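PDB 3BWG: uncharacterized HTH-type transcriptional regulator yydK from Bacillus subtilis subsp. subtilis, which probably binds DNA as a transcription factor of the GntR family, through a winged-helix domain joined to a UTRA domain. Local coordinates for residues Ile100-Arg105 with Leu152-Val157. Numbering follows the deposited sequence.
Sequences IELDVR and LNNEIV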
loop_
_atom_site.group_PDB
_atom_site.type_symbol
_atom_site.label_atom_id
_atom_site.label_comp_id
_atom_site.label_asym_id
_atom_site.label_seq_id
_atom_site.Cartn_x
_atom_site.Cartn_y
_atom_site.Cartn_z
ATOM N N ILE B 100 7.635 -16.011 -22.198
ATOM C CA ILE B 100 7.972 -17.409 -22.207
ATOM C C ILE B 100 6.806 -18.198 -22.788
ATOM O O ILE B 100 7.027 -19.088 -23.607
ATOM C CB ILE B 100 8.353 -17.916 -20.806
ATOM C CG1 ILE B 100 9.501 -17.089 -20.252
ATOM C CG2 ILE B 100 8.784 -19.410 -20.872
ATOM C CD1 ILE B 100 9.603 -17.138 -18.775
ATOM N N GLU B 101 5.579 -17.884 -22.355
ATOM C CA GLU B 101 4.376 -18.519 -22.873
ATOM C C GLU B 101 3.221 -17.502 -22.995
ATOM O O GLU B 101 3.111 -16.568 -22.210
ATOM C CB GLU B 101 3.909 -19.636 -21.939
ATOM C CG GLU B 101 4.646 -20.980 -22.028
ATOM C CD GLU B 101 4.027 -22.023 -21.070
ATOM O OE1 GLU B 101 3.005 -22.656 -21.430
ATOM O OE2 GLU B 101 4.544 -22.195 -19.943
ATOM N N LEU B 102 2.365 -17.697 -23.985
ATOM C CA LEU B 102 1.117 -16.985 -24.071
ATOM C C LEU B 102 0.236 -17.901 -24.839
ATOM O O LEU B 102 0.596 -18.296 -25.946
ATOM C CB LEU B 102 1.270 -15.654 -24.826
ATOM C CG LEU B 102 0.024 -14.901 -25.325
ATOM C CD1 LEU B 102 -0.894 -14.370 -24.213
ATOM C CD2 LEU B 102 0.435 -13.780 -26.266
ATOM N N ASP B 103 -0.885 -18.292 -24.250
ATOM C CA ASP B 103 -1.844 -19.114 -24.959
ATOM C C ASP B 103 -3.229 -18.993 -24.326
ATOM O O ASP B 103 -3.411 -18.266 -23.355
ATOM C CB ASP B 103 -1.368 -20.573 -25.022
ATOM C CG ASP B 103 -1.297 -21.227 -23.668
ATOM O OD1 ASP B 103 -1.928 -20.732 -22.708
ATOM O OD2 ASP B 103 -0.615 -22.257 -23.556
ATOM N N VAL B 104 -4.197 -19.681 -24.922
ATOM C CA VAL B 104 -5.512 -19.823 -24.352
ATOM C C VAL B 104 -5.561 -21.208 -23.766
ATOM O O VAL B 104 -5.072 -22.155 -24.373
ATOM C CB VAL B 104 -6.621 -19.662 -25.396
ATOM C CG1 VAL B 104 -8.004 -19.811 -24.713
ATOM C CG2 VAL B 104 -6.470 -18.330 -26.086
ATOM N N ARG B 105 -6.193 -21.309 -22.597
ATOM C CA ARG B 105 -6.009 -22.390 -21.650
ATOM C C ARG B 105 -7.221 -22.366 -20.721
ATOM O O ARG B 105 -7.804 -21.311 -20.482
ATOM C CB ARG B 105 -4.770 -21.978 -20.845
ATOM C CG ARG B 105 -4.134 -22.934 -19.982
ATOM C CD ARG B 105 -2.886 -22.295 -19.412
ATOM N NE ARG B 105 -1.729 -22.390 -20.320
ATOM C CZ ARG B 105 -0.524 -22.840 -19.965
ATOM N NH1 ARG B 105 -0.286 -23.237 -18.705
ATOM N NH2 ARG B 105 0.460 -22.863 -20.863
ATOM N N LEU B 152 -5.211 -11.123 -26.788
ATOM C CA LEU B 152 -3.870 -10.714 -26.409
ATOM C C LEU B 152 -2.895 -11.227 -27.460
ATOM O O LEU B 152 -3.120 -12.268 -28.093
ATOM C CB LEU B 152 -3.484 -11.261 -25.005
ATOM C CG LEU B 152 -4.165 -10.634 -23.769
ATOM C CD1 LEU B 152 -3.802 -11.369 -22.407
ATOM C CD2 LEU B 152 -3.849 -9.142 -23.718
ATOM N N ASN B 153 -1.807 -10.499 -27.678
ATOM C CA ASN B 153 -0.743 -11.043 -28.546
ATOM C C ASN B 153 0.635 -10.815 -27.972
ATOM O O ASN B 153 0.779 -10.165 -26.954
ATOM C CB ASN B 153 -0.825 -10.554 -29.999
ATOM C CG ASN B 153 -0.656 -9.061 -30.130
ATOM O OD1 ASN B 153 -0.157 -8.394 -29.236
ATOM N ND2 ASN B 153 -1.094 -8.526 -31.251
ATOM N N ASN B 154 1.647 -11.366 -28.630
ATOM C CA ASN B 154 2.994 -11.219 -28.138
ATOM C C ASN B 154 3.388 -9.773 -27.859
ATOM O O ASN B 154 3.991 -9.488 -26.833
ATOM C CB ASN B 154 3.989 -11.902 -29.067
ATOM C CG ASN B 154 5.005 -12.719 -28.291
ATOM O OD1 ASN B 154 6.177 -12.344 -28.217
ATOM N ND2 ASN B 154 4.541 -13.824 -27.641
ATOM N N GLU B 155 3.033 -8.865 -28.767
ATOM C CA GLU B 155 3.401 -7.455 -28.620
ATOM C C GLU B 155 2.833 -6.793 -27.346
ATOM O O GLU B 155 3.555 -6.126 -26.602
ATOM C CB GLU B 155 3.037 -6.658 -29.872
ATOM C CG GLU B 155 3.255 -5.160 -29.711
ATOM C CD GLU B 155 3.134 -4.373 -30.998
ATOM O OE1 GLU B 155 2.896 -4.957 -32.079
ATOM O OE2 GLU B 155 3.308 -3.147 -30.931
ATOM N N ILE B 156 1.540 -6.982 -27.100
ATOM C CA ILE B 156 0.900 -6.414 -25.912
ATOM C C ILE B 156 1.598 -6.910 -24.630
ATOM O O ILE B 156 1.942 -6.126 -23.750
ATOM C CB ILE B 156 -0.616 -6.765 -25.887
ATOM C CG1 ILE B 156 -1.354 -6.046 -27.027
ATOM C CG2 ILE B 156 -1.223 -6.429 -24.550
ATOM C CD1 ILE B 156 -2.672 -6.722 -27.446
ATOM N N VAL B 157 1.785 -8.225 -24.552
ATOM C CA VAL B 157 2.323 -8.938 -23.390
ATOM C C VAL B 157 3.854 -8.733 -23.168
ATOM O O VAL B 157 4.361 -8.951 -22.081
ATOM C CB VAL B 157 1.948 -10.419 -23.538
ATOM C CG1 VAL B 157 2.843 -11.255 -22.785
ATOM C CG2 VAL B 157 0.443 -10.656 -23.131
#
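Leu102 of strand 95-105 meets Leu152, Asn153, Asn154 and Val157 at the start of the short helix 154-157, a worked example of how one branched side chain can serve two kinds of surface; no hydrogen bond joins the two segments. CB leaves the strand toward the helix, and CG stands anti to the backbone N (chi1 165°), which carries the fork outward. There the two methyls part company. CD1 takes the apolar side: it lies 4.1 Å from CB of Leu152, the Leu102 and Leu152 side chains crossing at about a right angle, and equally 4.1 Å from CG2 of Val157. The other methyl rests on backbone, Leu102 CD2 being 3.4 Å from Asn153 C and 3.6 Å from Asn154 N, lying over the face of the peptide that leads into the helix. The amide of Asn154 borders the same methyl more loosely, its ND2 4.3 Å from Leu102 CD2. Asn153 fixes the turn twice: as N-cap its OD1 accepts from Ile156 N at 3.1 Å, nearly straight at 172°, and its backbone O accepts from Val157 N. An alanine in place of Leu102 would probably take away the methyl that Leu152 CB and Val157 CG2 share, and uncover the peptide at the helix start. On the other face of the strand, Arg105 grips Asp103 side-on, NE to OD1 and NH2 to OD2, while NH2 also reaches Glu101 OE1 in a salt bridge whose hydrogen bond is weak and bent. Within the UTRA domain, helix 154-157 and the loop before it pack against strand 95-105, outermost within this chain in the antiparallel sheet; Val99 of that strand also touches Asn154 and Val157, and Leu152 of the loop touches Tyr124 of strand 123-132 and Tyr164 of helix 161-167.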